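Local coordinates for extracellular solute-binding protein family 5 (Brucella melitensis, PDB 4ONY) that probably binds peptides or related solutes in the periplasm and hands them to an ABC transporter for import across the inner membrane, at residues A[56-61]-A[219-224]; A[104-109]-A[113-118]; A[408-413]-A[457-462]; A[506-511]-A[518-523]. One frame throughout, in Å; residues are numbered along the deposited sequence. Where two conformers were deposited one is given.

Four separate places in one chain are compared, none touching another. All are partly buried and well away from the chain's centre, with buried residues such as Leu58, Val106, Phe117, Ala410 and Gly518 beside exposed ones. Contact 2 is a true strand pair, with a ladder of backbone bonds, an apolar face and a salt bridge at its turn; it is nested within the loop closed by contact 1. The other three are small. Contact 1 sets a loop against an edge strand through carbons alone, and contact 3 does so between one helix and the end of another. Contact 4 combines one arginine-carbonyl bond with packing of the arginine's aliphatic part.

Contact 1 (A[56-61]-A[219-224]); sequences DSLNPF and ASVQPG
Asp56 OD1 is hydrogen-bonded to Thr68 OG1 and, more weakly, to Ser65 OG, so the acid pins its own loop while its backbone faces Pro223. The carboxylate leads away from 219-224, and what meets the proline ring is main chain: Asp56 CA lies 4.5 Å from Pro223 CB. Proline suits this corner, where strand 216-222 has just ended, because its ring fixes phi (-57°) as the chain leaves the strand and lays its carbons over the Asp56 backbone.

Two residues on, the contact becomes purely hydrophobic. Leu58 and Val221 reach toward each other tip to tip, CD1 of Leu58 standing 4.1 Å from CG2 of Val221. The leucine chain is extended at its second torsion (chi2 174°), which carries CD1 forward to the valine, whose CG2 lies beside its own backbone N. In both residues it is a single methyl that does the touching. Leu58 also leans on Ile227 of the neighbouring strand, and Val221 on Phe55; branched aliphatic residues fit such a boundary because they close it without needing polar partners.

Between Val221 and Pro223, Gln222 touches the bound 1-ethoxy-2-(2-ethoxyethoxy)ethane, and beyond Leu58 the loop folds on itself in an Asx turn at Asn59. A loop following strand 46-52 thus lies against 216-222, the opposite outermost strand of a four-stranded mixed sheet in this family 5 solute-binding fold.

Contact 2 (A[104-109]-A[113-118]); sequences EKVAID and KWVEFT
Asp109 and Lys113 close the turn end of the pair. With CG of Asp109 anti to the backbone N (chi1 -176°), OD2 takes two donors: Lys113 N at 3.0 Å on its anti lone pair, and Lys113 NZ at 3.1 Å on the syn side, somewhat out of the carboxylate plane. The lysine chain curls back to make this salt bridge.

Trp114 lies over the same aspartate, its indole folded across the partner strand; Asp109 CB sits 3.6 Å from the centroid of the five-membered ring, a CH-pi contact over the face. Arg170 adds a cation-pi contact.

Strands 97-108 and 114-119 form an antiparallel beta hairpin, and Ala107 and Glu116 exchange two backbone bonds, each of 2.8 Å. At the far end Glu104 and Lys105 both face Thr118 in a classic bulge, their N atoms sharing Thr118 O.

Beta-branched and aromatic residues suit the face carrying Val106, Ile108, Val115 and Phe117, opposite Lys105, Ala107, Glu116 and Thr118 and turned toward helix 181-187 and strand 88-90. In both valines CG2 is anti to the backbone N, which brings these two methyls together; Val106 CG2 meets Val115 CG2 and Phe117 CE1, each at 3.8 Å, while Ile108 CG1 approaches Val115 CB.

Contact 3 (A[408-413]-A[457-462]); sequences KKAYDL and SRLGIA
Leu459 reaches across to Ala410 from the end of helix 443-458, which closes in a Schellman motif. Gly460 is the C-prime residue of that ending: its positive phi (84°) turns the chain out of the helix, at backbone angles where a CB would be jammed against the carbonyl O of Leu459, so glycine is called for. Its N bonds Ser457 O at 3.0 Å while Ile461 N turns back to Leu456 O. The CB bond of Leu459, the residue just before the glycine, points toward helix 404-416.

One branch does the touching. CD2 of Leu459 meets the methyl of Ala410, which points toward it from the flank of the helix. With chi2 near 78°, it is CD2 rather than CD1 that continues the line of the chain outward, and so reaches the alanine. The small alanine suits a place where a larger neighbour must come close to the helix backbone, and Leu459 spreads its contacts further along the same helix, onto Ala407 and Leu414. Leu334 touches both Ala410 and Leu459, so the pair belongs to a larger apolar cluster.

Tyr411, next in sequence, is turned differently: its CB bond runs across the direction to Leu459, and the ring meets Phe421, the planes at about 35°. It offers the leucine mainly backbone, and CD2 of Leu459 stands 3.9 Å from Ala410 CB and 4.1 Å from Tyr411 N.

Contact 4 (A[506-511]-A[518-523]); sequences ASRDVQ and GVADPA
The loop that leads into the N-terminus of helix 522-533 is fastened to the preceding turn by Arg508, which reaches across to Gly518. Arg508 NH1 donates to Gly518 O at 2.8 Å, with an N-H...O angle of 162°. The acceptor lies at the edge of the guanidinium, nearly in its plane, and the donor in turn lies in the carbonyl plane on a lone pair of the oxygen, so both flat groups are well oriented for the bond.

A long, straight side chain makes this possible. CG of Arg508 is anti to the backbone N (chi1 169°), and the chain stays extended out to NE and crosses over 518-520, where its CD packs 3.7 Å from Ala520 CB. The aliphatic part thus packs while the charged end bonds, a double use for which arginine is well suited. Glycine fits position 518 for two reasons, the positive phi (71°) and the close passage of the arginine.

Neighbours secure both sides. Arg508 O accepts from Arg318 NH2, and Asn515 binds Val519 N through OD1 and Ser507 OG through ND2, joining the turn to the loop a second time.

Just past the residues that Arg508 holds, the helix begins. Pro522, which has no N-H to give, opens its first turn, and Asp521 OD1 accepts from Ala523 N at 2.9 Å, approached from above the carboxylate plane. The Arg508-Gly518 bond therefore steadies a loop running into a capped helix: Asp521 is the N-cap of helix 522-533, with a side-chain capping bond to Ala523 N.

Contact 1 (A[56-61]-A[219-224])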
loop_
_atom_site.group_PDB
_atom_site.type_symbol
_atom_site.label_atom_id
_atom_site.label_comp_id
_atom_site.label_asym_id
_atom_site.label_seq_id
_atom_site.Cartn_x
_atom_site.Cartn_y
_atom_site.Cartn_z
ATOM N N ASP A 56 -7.437 -12.782 18.923
ATOM C CA ASP A 56 -7.821 -13.962 19.666
ATOM C C ASP A 56 -7.602 -15.270 18.898
ATOM O O ASP A 56 -8.146 -16.287 19.284
ATOM C CB ASP A 56 -9.296 -13.861 20.060
ATOM C CG ASP A 56 -10.215 -13.753 18.875
ATOM O OD1 ASP A 56 -9.813 -13.876 17.693
ATOM O OD2 ASP A 56 -11.406 -13.501 19.154
ATOM N N SER A 57 -6.843 -15.256 17.814
ATOM C CA SER A 57 -6.654 -16.465 17.035
ATOM C C SER A 57 -5.363 -16.399 16.236
ATOM O O SER A 57 -4.818 -15.313 16.036
ATOM C CB SER A 57 -7.845 -16.736 16.095
ATOM O OG SER A 57 -7.747 -18.028 15.472
ATOM N N LEU A 58 -4.882 -17.563 15.787
ATOM C CA LEU A 58 -3.575 -17.684 15.182
ATOM C C LEU A 58 -3.550 -18.366 13.807
ATOM O O LEU A 58 -2.522 -18.958 13.433
ATOM C CB LEU A 58 -2.621 -18.440 16.103
ATOM C CG LEU A 58 -2.454 -17.915 17.517
ATOM C CD1 LEU A 58 -1.588 -18.879 18.351
ATOM C CD2 LEU A 58 -1.877 -16.528 17.525
ATOM N N ASN A 59 -4.626 -18.229 13.034
ATOM C CA ASN A 59 -4.687 -18.768 11.684
ATOM C C ASN A 59 -5.024 -17.677 10.705
ATOM O O ASN A 59 -6.172 -17.256 10.604
ATOM C CB ASN A 59 -5.680 -19.890 11.580
ATOM C CG ASN A 59 -5.634 -20.576 10.222
ATOM O OD1 ASN A 59 -5.171 -20.011 9.243
ATOM N ND2 ASN A 59 -6.095 -21.813 10.169
ATOM N N PRO A 60 -4.020 -17.196 9.976
ATOM C CA PRO A 60 -4.247 -16.061 9.100
ATOM C C PRO A 60 -4.876 -16.449 7.775
ATOM O O PRO A 60 -5.068 -15.570 6.942
ATOM C CB PRO A 60 -2.825 -15.501 8.860
ATOM C CG PRO A 60 -1.925 -16.608 9.099
ATOM C CD PRO A 60 -2.595 -17.558 10.079
ATOM N N PHE A 61 -5.228 -17.716 7.558
ATOM C CA PHE A 61 -5.630 -18.155 6.223
ATOM C C PHE A 61 -7.103 -18.531 6.049
ATOM O O PHE A 61 -7.488 -19.026 4.978
ATOM C CB PHE A 61 -4.757 -19.354 5.830
ATOM C CG PHE A 61 -3.285 -19.095 5.998
ATOM C CD1 PHE A 61 -2.655 -18.110 5.245
ATOM C CD2 PHE A 61 -2.534 -19.842 6.902
ATOM C CE1 PHE A 61 -1.279 -17.888 5.384
ATOM C CE2 PHE A 61 -1.178 -19.607 7.072
ATOM C CZ PHE A 61 -0.552 -18.625 6.318
ATOM N N ALA A 219 6.116 -18.363 21.155
ATOM C CA ALA A 219 6.512 -18.809 22.483
ATOM C C ALA A 219 5.409 -18.605 23.522
ATOM O O ALA A 219 5.297 -19.379 24.452
ATOM C CB ALA A 219 7.742 -18.051 22.916
ATOM N N SER A 220 4.612 -17.558 23.391
ATOM C CA SER A 220 3.476 -17.374 24.298
ATOM C C SER A 220 2.455 -16.441 23.713
ATOM O O SER A 220 2.752 -15.550 22.887
ATOM C CB SER A 220 3.872 -16.843 25.681
ATOM O OG SER A 220 4.342 -15.541 25.580
ATOM N N VAL A 221 1.253 -16.633 24.211
ATOM C CA VAL A 221 0.092 -15.984 23.696
ATOM C C VAL A 221 -0.803 -15.548 24.840
ATOM O O VAL A 221 -1.213 -16.380 25.651
ATOM C CB VAL A 221 -0.666 -16.969 22.800
ATOM C CG1 VAL A 221 -1.717 -16.231 22.047
ATOM C CG2 VAL A 221 0.281 -17.639 21.806
ATOM N N GLN A 222 -1.059 -14.242 24.929
ATOM C CA GLN A 222 -1.993 -13.652 25.914
ATOM C C GLN A 222 -3.015 -12.872 25.065
ATOM O O GLN A 222 -2.762 -11.743 24.646
ATOM C CB GLN A 222 -1.256 -12.743 26.900
ATOM C CG GLN A 222 -0.244 -13.500 27.758
ATOM C CD GLN A 222 0.795 -12.594 28.402
ATOM O OE1 GLN A 222 1.782 -12.209 27.788
ATOM N NE2 GLN A 222 0.573 -12.266 29.662
ATOM N N PRO A 223 -4.136 -13.520 24.751
ATOM C CA PRO A 223 -5.112 -12.987 23.812
ATOM C C PRO A 223 -5.607 -11.597 24.244
ATOM O O PRO A 223 -5.878 -11.393 25.400
ATOM C CB PRO A 223 -6.265 -13.994 23.853
ATOM C CG PRO A 223 -5.827 -15.121 24.700
ATOM C CD PRO A 223 -4.503 -14.834 25.316
ATOM N N GLY A 224 -5.672 -10.667 23.312
ATOM C CA GLY A 224 -6.045 -9.299 23.559
ATOM C C GLY A 224 -4.936 -8.456 24.143
ATOM O O GLY A 224 -5.153 -7.275 24.393
#

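Contact 2 (A[104-109]-A[113-118])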
loop_
_atom_site.group_PDB
_atom_site.type_symbol
_atom_site.label_atom_id
_atom_site.label_comp_id
_atom_site.label_asym_id
_atom_site.label_seq_id
_atom_site.Cartn_x
_atom_site.Cartn_y
_atom_site.Cartn_z
ATOM N N GLU A 104 14.599 -23.047 -3.785
ATOM C CA GLU A 104 15.988 -22.690 -4.051
ATOM C C GLU A 104 16.145 -22.219 -5.496
ATOM O O GLU A 104 16.957 -21.355 -5.771
ATOM C CB GLU A 104 16.911 -23.885 -3.797
ATOM C CG GLU A 104 18.395 -23.546 -3.851
ATOM C CD GLU A 104 19.295 -24.728 -3.468
ATOM O OE1 GLU A 104 18.815 -25.866 -3.320
ATOM O OE2 GLU A 104 20.491 -24.497 -3.292
ATOM N N LYS A 105 15.379 -22.817 -6.402
ATOM C CA LYS A 105 15.430 -22.525 -7.813
ATOM C C LYS A 105 14.033 -22.407 -8.400
ATOM O O LYS A 105 13.102 -23.003 -7.918
ATOM C CB LYS A 105 16.180 -23.633 -8.562
ATOM C CG LYS A 105 17.628 -23.806 -8.151
ATOM C CD LYS A 105 18.471 -22.675 -8.744
ATOM C CE LYS A 105 19.512 -22.073 -7.781
ATOM N NZ LYS A 105 20.759 -22.901 -7.761
ATOM N N VAL A 106 13.935 -21.629 -9.450
ATOM C CA VAL A 106 12.718 -21.394 -10.165
ATOM C C VAL A 106 12.999 -21.473 -11.651
ATOM O O VAL A 106 14.043 -21.022 -12.120
ATOM C CB VAL A 106 12.094 -20.036 -9.791
ATOM C CG1 VAL A 106 12.949 -18.852 -10.214
ATOM C CG2 VAL A 106 10.723 -19.901 -10.404
ATOM N N ALA A 107 12.097 -22.103 -12.382
ATOM C CA ALA A 107 12.087 -22.046 -13.849
ATOM C C ALA A 107 10.689 -21.648 -14.288
ATOM O O ALA A 107 9.703 -21.924 -13.595
ATOM C CB ALA A 107 12.483 -23.392 -14.437
ATOM N N ILE A 108 10.592 -20.928 -15.397
ATOM C CA ILE A 108 9.312 -20.362 -15.797
ATOM C C ILE A 108 9.207 -20.237 -17.322
ATOM O O ILE A 108 10.188 -19.961 -17.990
ATOM C CB ILE A 108 9.068 -18.996 -15.119
ATOM C CG1 ILE A 108 7.612 -18.547 -15.318
ATOM C CG2 ILE A 108 10.025 -17.926 -15.631
ATOM C CD1 ILE A 108 7.219 -17.370 -14.443
ATOM N N ASP A 109 8.014 -20.453 -17.843
ATOM C CA ASP A 109 7.680 -20.261 -19.253
ATOM C C ASP A 109 7.805 -18.784 -19.635
ATOM O O ASP A 109 7.278 -17.931 -18.934
ATOM C CB ASP A 109 6.225 -20.727 -19.433
ATOM C CG ASP A 109 5.762 -20.679 -20.867
ATOM O OD1 ASP A 109 6.509 -21.108 -21.766
ATOM O OD2 ASP A 109 4.671 -20.134 -21.115
ATOM N N LYS A 113 2.804 -19.658 -18.843
ATOM C CA LYS A 113 1.778 -20.696 -18.759
ATOM C C LYS A 113 2.110 -21.769 -17.730
ATOM O O LYS A 113 1.230 -22.560 -17.354
ATOM C CB LYS A 113 1.611 -21.327 -20.141
ATOM C CG LYS A 113 0.685 -20.555 -21.104
ATOM C CD LYS A 113 1.254 -20.341 -22.524
ATOM C CE LYS A 113 1.917 -21.575 -23.190
ATOM N NZ LYS A 113 3.334 -21.319 -23.661
ATOM N N TRP A 114 3.353 -21.815 -17.268
ATOM C CA TRP A 114 3.740 -22.699 -16.142
ATOM C C TRP A 114 4.892 -22.104 -15.372
ATOM O O TRP A 114 5.612 -21.248 -15.906
ATOM C CB TRP A 114 4.135 -24.130 -16.618
ATOM C CG TRP A 114 5.254 -24.155 -17.605
ATOM C CD1 TRP A 114 5.142 -24.196 -18.954
ATOM C CD2 TRP A 114 6.662 -24.111 -17.322
ATOM N NE1 TRP A 114 6.381 -24.185 -19.539
ATOM C CE2 TRP A 114 7.336 -24.140 -18.566
ATOM C CE3 TRP A 114 7.418 -24.041 -16.145
ATOM C CZ2 TRP A 114 8.727 -24.071 -18.669
ATOM C CZ3 TRP A 114 8.815 -24.022 -16.244
ATOM C CH2 TRP A 114 9.454 -24.028 -17.500
ATOM N N VAL A 115 5.043 -22.539 -14.113
ATOM C CA VAL A 115 6.194 -22.188 -13.294
ATOM C C VAL A 115 6.579 -23.419 -12.496
ATOM O O VAL A 115 5.721 -24.181 -12.071
ATOM C CB VAL A 115 5.939 -20.943 -12.391
ATOM C CG1 VAL A 115 4.845 -21.215 -11.376
ATOM C CG2 VAL A 115 7.214 -20.504 -11.659
ATOM N N GLU A 116 7.867 -23.634 -12.316
ATOM C CA GLU A 116 8.351 -24.801 -11.599
ATOM C C GLU A 116 9.388 -24.388 -10.537
ATOM O O GLU A 116 10.278 -23.614 -10.819
ATOM C CB GLU A 116 8.923 -25.834 -12.583
ATOM C CG GLU A 116 9.510 -27.085 -11.908
ATOM C CD GLU A 116 9.819 -28.219 -12.912
ATOM O OE1 GLU A 116 9.598 -28.049 -14.116
ATOM O OE2 GLU A 116 10.204 -29.326 -12.515
ATOM N N PHE A 117 9.225 -24.905 -9.325
ATOM C CA PHE A 117 10.056 -24.559 -8.171
ATOM C C PHE A 117 10.756 -25.792 -7.717
ATOM O O PHE A 117 10.149 -26.883 -7.705
ATOM C CB PHE A 117 9.178 -24.071 -7.022
ATOM C CG PHE A 117 8.352 -22.862 -7.362
ATOM C CD1 PHE A 117 8.905 -21.576 -7.297
ATOM C CD2 PHE A 117 7.023 -22.997 -7.731
ATOM C CE1 PHE A 117 8.144 -20.449 -7.606
ATOM C CE2 PHE A 117 6.278 -21.886 -8.066
ATOM C CZ PHE A 117 6.826 -20.610 -7.992
ATOM N N THR A 118 12.008 -25.647 -7.328
ATOM C CA THR A 118 12.733 -26.730 -6.713
ATOM C C THR A 118 13.068 -26.287 -5.307
ATOM O O THR A 118 13.694 -25.247 -5.122
ATOM C CB THR A 118 13.987 -27.083 -7.514
ATOM O OG1 THR A 118 13.603 -27.327 -8.862
ATOM C CG2 THR A 118 14.718 -28.309 -6.947
#

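Contact 3 (A[408-413]-A[457-462])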
loop_
_atom_site.group_PDB
_atom_site.type_symbol
_atom_site.label_atom_id
_atom_site.label_comp_id
_atom_site.label_asym_id
_atom_site.label_seq_id
_atom_site.Cartn_x
_atom_site.Cartn_y
_atom_site.Cartn_z
ATOM N N LYS A 408 -9.135 33.958 -9.262
ATOM C CA LYS A 408 -9.421 34.564 -10.546
ATOM C C LYS A 408 -9.410 33.472 -11.634
ATOM O O LYS A 408 -10.212 33.534 -12.558
ATOM C CB LYS A 408 -8.390 35.688 -10.901
ATOM N N LYS A 409 -8.474 32.508 -11.547
ATOM C CA LYS A 409 -8.418 31.435 -12.548
ATOM C C LYS A 409 -9.712 30.596 -12.448
ATOM O O LYS A 409 -10.280 30.214 -13.467
ATOM C CB LYS A 409 -7.130 30.566 -12.467
ATOM N N ALA A 410 -10.166 30.344 -11.233
ATOM C CA ALA A 410 -11.365 29.587 -11.001
ATOM C C ALA A 410 -12.591 30.303 -11.571
ATOM O O ALA A 410 -13.437 29.698 -12.226
ATOM C CB ALA A 410 -11.541 29.298 -9.506
ATOM N N TYR A 411 -12.690 31.575 -11.262
ATOM C CA TYR A 411 -13.759 32.423 -11.764
ATOM C C TYR A 411 -13.853 32.406 -13.288
ATOM O O TYR A 411 -14.927 32.202 -13.840
ATOM C CB TYR A 411 -13.572 33.821 -11.186
ATOM C CG TYR A 411 -14.480 34.870 -11.730
ATOM C CD1 TYR A 411 -14.162 35.579 -12.903
ATOM C CD2 TYR A 411 -15.663 35.176 -11.075
ATOM C CE1 TYR A 411 -15.006 36.576 -13.404
ATOM C CE2 TYR A 411 -16.525 36.166 -11.571
ATOM C CZ TYR A 411 -16.196 36.858 -12.732
ATOM O OH TYR A 411 -17.051 37.837 -13.216
ATOM N N ASP A 412 -12.707 32.552 -13.952
ATOM C CA ASP A 412 -12.652 32.523 -15.402
ATOM C C ASP A 412 -13.091 31.131 -15.973
ATOM O O ASP A 412 -13.882 31.058 -16.933
ATOM C CB ASP A 412 -11.245 32.962 -15.892
ATOM C CG ASP A 412 -10.894 34.436 -15.535
ATOM O OD1 ASP A 412 -11.785 35.245 -15.221
ATOM O OD2 ASP A 412 -9.693 34.786 -15.568
ATOM N N LEU A 413 -12.565 30.044 -15.408
ATOM C CA LEU A 413 -12.978 28.680 -15.839
ATOM C C LEU A 413 -14.487 28.433 -15.674
ATOM O O LEU A 413 -15.126 27.890 -16.580
ATOM C CB LEU A 413 -12.231 27.579 -15.077
ATOM C CG LEU A 413 -10.807 27.277 -15.564
ATOM C CD1 LEU A 413 -10.006 26.462 -14.546
ATOM C CD2 LEU A 413 -10.816 26.516 -16.894
ATOM N N SER A 457 -16.750 29.492 -0.363
ATOM C CA SER A 457 -17.729 30.526 -0.038
ATOM C C SER A 457 -17.261 31.867 -0.562
ATOM O O SER A 457 -18.056 32.653 -0.950
ATOM C CB SER A 457 -17.996 30.651 1.451
ATOM O OG SER A 457 -16.833 31.211 2.030
ATOM N N ARG A 458 -15.964 32.109 -0.598
ATOM C CA ARG A 458 -15.483 33.363 -1.133
ATOM C C ARG A 458 -15.803 33.561 -2.637
ATOM O O ARG A 458 -15.825 34.684 -3.105
ATOM C CB ARG A 458 -13.990 33.532 -0.880
ATOM C CG ARG A 458 -13.592 33.707 0.583
ATOM C CD ARG A 458 -12.072 33.907 0.734
ATOM N NE ARG A 458 -11.580 35.000 -0.148
ATOM C CZ ARG A 458 -10.750 34.889 -1.214
ATOM N NH1 ARG A 458 -10.218 33.731 -1.582
ATOM N NH2 ARG A 458 -10.421 35.977 -1.917
ATOM N N LEU A 459 -16.049 32.486 -3.384
ATOM C CA LEU A 459 -16.528 32.598 -4.767
ATOM C C LEU A 459 -18.058 32.540 -4.947
ATOM O O LEU A 459 -18.544 32.392 -6.056
ATOM C CB LEU A 459 -15.898 31.493 -5.641
ATOM C CG LEU A 459 -14.820 31.985 -6.594
ATOM C CD1 LEU A 459 -13.562 32.182 -5.796
ATOM C CD2 LEU A 459 -14.556 30.969 -7.695
ATOM N N GLY A 460 -18.795 32.594 -3.858
ATOM C CA GLY A 460 -20.229 32.510 -3.897
ATOM C C GLY A 460 -20.801 31.098 -3.932
ATOM O O GLY A 460 -21.976 30.921 -4.290
ATOM N N ILE A 461 -20.009 30.117 -3.539
ATOM C CA ILE A 461 -20.475 28.732 -3.547
ATOM C C ILE A 461 -20.871 28.251 -2.126
ATOM O O ILE A 461 -20.095 28.384 -1.202
ATOM C CB ILE A 461 -19.391 27.807 -4.102
ATOM C CG1 ILE A 461 -18.971 28.304 -5.474
ATOM C CG2 ILE A 461 -19.885 26.354 -4.137
ATOM C CD1 ILE A 461 -17.776 27.588 -6.023
ATOM N N ALA A 462 -22.067 27.706 -1.975
ATOM C CA ALA A 462 -22.535 27.276 -0.684
ATOM C C ALA A 462 -22.208 25.765 -0.501
ATOM O O ALA A 462 -22.610 24.921 -1.289
ATOM C CB ALA A 462 -24.027 27.528 -0.577
#

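Contact 4 (A[506-511]-A[518-523])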
loop_
_atom_site.group_PDB
_atom_site.type_symbol
_atom_site.label_atom_id
_atom_site.label_comp_id
_atom_site.label_asym_id
_atom_site.label_seq_id
_atom_site.Cartn_x
_atom_site.Cartn_y
_atom_site.Cartn_z
ATOM N N ALA A 506 -16.548 0.164 -16.587
ATOM C CA ALA A 506 -17.598 -0.756 -16.092
ATOM C C ALA A 506 -17.844 -0.581 -14.562
ATOM O O ALA A 506 -18.982 -0.646 -14.121
ATOM C CB ALA A 506 -17.283 -2.214 -16.431
ATOM N N SER A 507 -16.828 -0.268 -13.770
ATOM C CA SER A 507 -17.053 -0.120 -12.336
ATOM C C SER A 507 -17.882 1.126 -11.932
ATOM O O SER A 507 -18.363 1.224 -10.796
ATOM C CB SER A 507 -15.729 -0.136 -11.599
ATOM O OG SER A 507 -14.995 1.020 -11.886
ATOM N N ARG A 508 -18.026 2.101 -12.827
ATOM C CA ARG A 508 -18.796 3.304 -12.487
ATOM C C ARG A 508 -20.211 2.955 -12.058
ATOM O O ARG A 508 -20.752 3.592 -11.191
ATOM C CB ARG A 508 -18.844 4.268 -13.678
ATOM C CG ARG A 508 -19.841 5.430 -13.515
ATOM C CD ARG A 508 -19.793 6.278 -14.762
ATOM N NE ARG A 508 -20.963 7.144 -14.886
ATOM C CZ ARG A 508 -20.984 8.457 -14.761
ATOM N NH1 ARG A 508 -19.896 9.169 -14.444
ATOM N NH2 ARG A 508 -22.124 9.091 -14.963
ATOM N N ASP A 509 -20.811 1.967 -12.702
ATOM C CA ASP A 509 -22.201 1.608 -12.427
ATOM C C ASP A 509 -22.385 0.388 -11.559
ATOM O O ASP A 509 -23.454 -0.162 -11.509
ATOM C CB ASP A 509 -22.905 1.391 -13.735
ATOM C CG ASP A 509 -23.064 2.689 -14.517
ATOM O OD1 ASP A 509 -22.989 3.763 -13.951
ATOM O OD2 ASP A 509 -23.279 2.644 -15.707
ATOM N N VAL A 510 -21.337 -0.069 -10.908
ATOM C CA VAL A 510 -21.438 -1.222 -10.051
ATOM C C VAL A 510 -21.401 -0.768 -8.610
ATOM O O VAL A 510 -20.362 -0.302 -8.124
ATOM C CB VAL A 510 -20.303 -2.218 -10.327
ATOM C CG1 VAL A 510 -20.290 -3.338 -9.272
ATOM C CG2 VAL A 510 -20.458 -2.792 -11.750
ATOM N N GLN A 511 -22.550 -0.879 -7.945
ATOM C CA GLN A 511 -22.633 -0.551 -6.540
ATOM C C GLN A 511 -21.655 -1.398 -5.740
ATOM O O GLN A 511 -21.545 -2.590 -5.999
ATOM C CB GLN A 511 -24.052 -0.745 -6.057
ATOM C CG GLN A 511 -24.938 0.371 -6.578
ATOM C CD GLN A 511 -26.326 0.293 -6.030
ATOM O OE1 GLN A 511 -26.730 -0.703 -5.393
ATOM N NE2 GLN A 511 -27.068 1.351 -6.268
ATOM N N GLY A 518 -16.751 8.001 -10.216
ATOM C CA GLY A 518 -17.542 7.612 -11.369
ATOM C C GLY A 518 -16.808 7.834 -12.690
ATOM O O GLY A 518 -17.392 8.298 -13.659
ATOM N N VAL A 519 -15.506 7.523 -12.719
ATOM C CA VAL A 519 -14.730 7.648 -13.958
ATOM C C VAL A 519 -15.210 6.616 -14.981
ATOM O O VAL A 519 -15.404 5.437 -14.619
ATOM C CB VAL A 519 -13.238 7.457 -13.664
ATOM C CG1 VAL A 519 -12.408 7.598 -14.933
ATOM C CG2 VAL A 519 -12.791 8.478 -12.640
ATOM N N ALA A 520 -15.421 7.049 -16.222
ATOM C CA ALA A 520 -15.753 6.163 -17.362
ATOM C C ALA A 520 -15.299 6.803 -18.660
ATOM O O ALA A 520 -16.019 7.596 -19.281
ATOM C CB ALA A 520 -17.252 5.836 -17.442
ATOM N N ASP A 521 -14.080 6.483 -19.053
ATOM C CA ASP A 521 -13.417 7.182 -20.130
ATOM C C ASP A 521 -12.606 6.120 -20.846
ATOM O O ASP A 521 -11.766 5.462 -20.249
ATOM C CB ASP A 521 -12.490 8.260 -19.595
ATOM C CG ASP A 521 -11.839 9.092 -20.701
ATOM O OD1 ASP A 521 -11.828 8.665 -21.868
ATOM O OD2 ASP A 521 -11.286 10.170 -20.374
ATOM N N PRO A 522 -12.869 5.948 -22.138
ATOM C CA PRO A 522 -12.044 4.987 -22.868
ATOM C C PRO A 522 -10.533 5.242 -22.772
ATOM O O PRO A 522 -9.761 4.313 -22.959
ATOM C CB PRO A 522 -12.518 5.152 -24.316
ATOM C CG PRO A 522 -13.907 5.750 -24.218
ATOM C CD PRO A 522 -13.919 6.583 -22.968
ATOM N N ALA A 523 -10.090 6.482 -22.566
ATOM C CA ALA A 523 -8.631 6.721 -22.445
ATOM C C ALA A 523 -8.101 6.081 -21.177
ATOM O O ALA A 523 -6.997 5.523 -21.161
ATOM C CB ALA A 523 -8.301 8.206 -22.488
#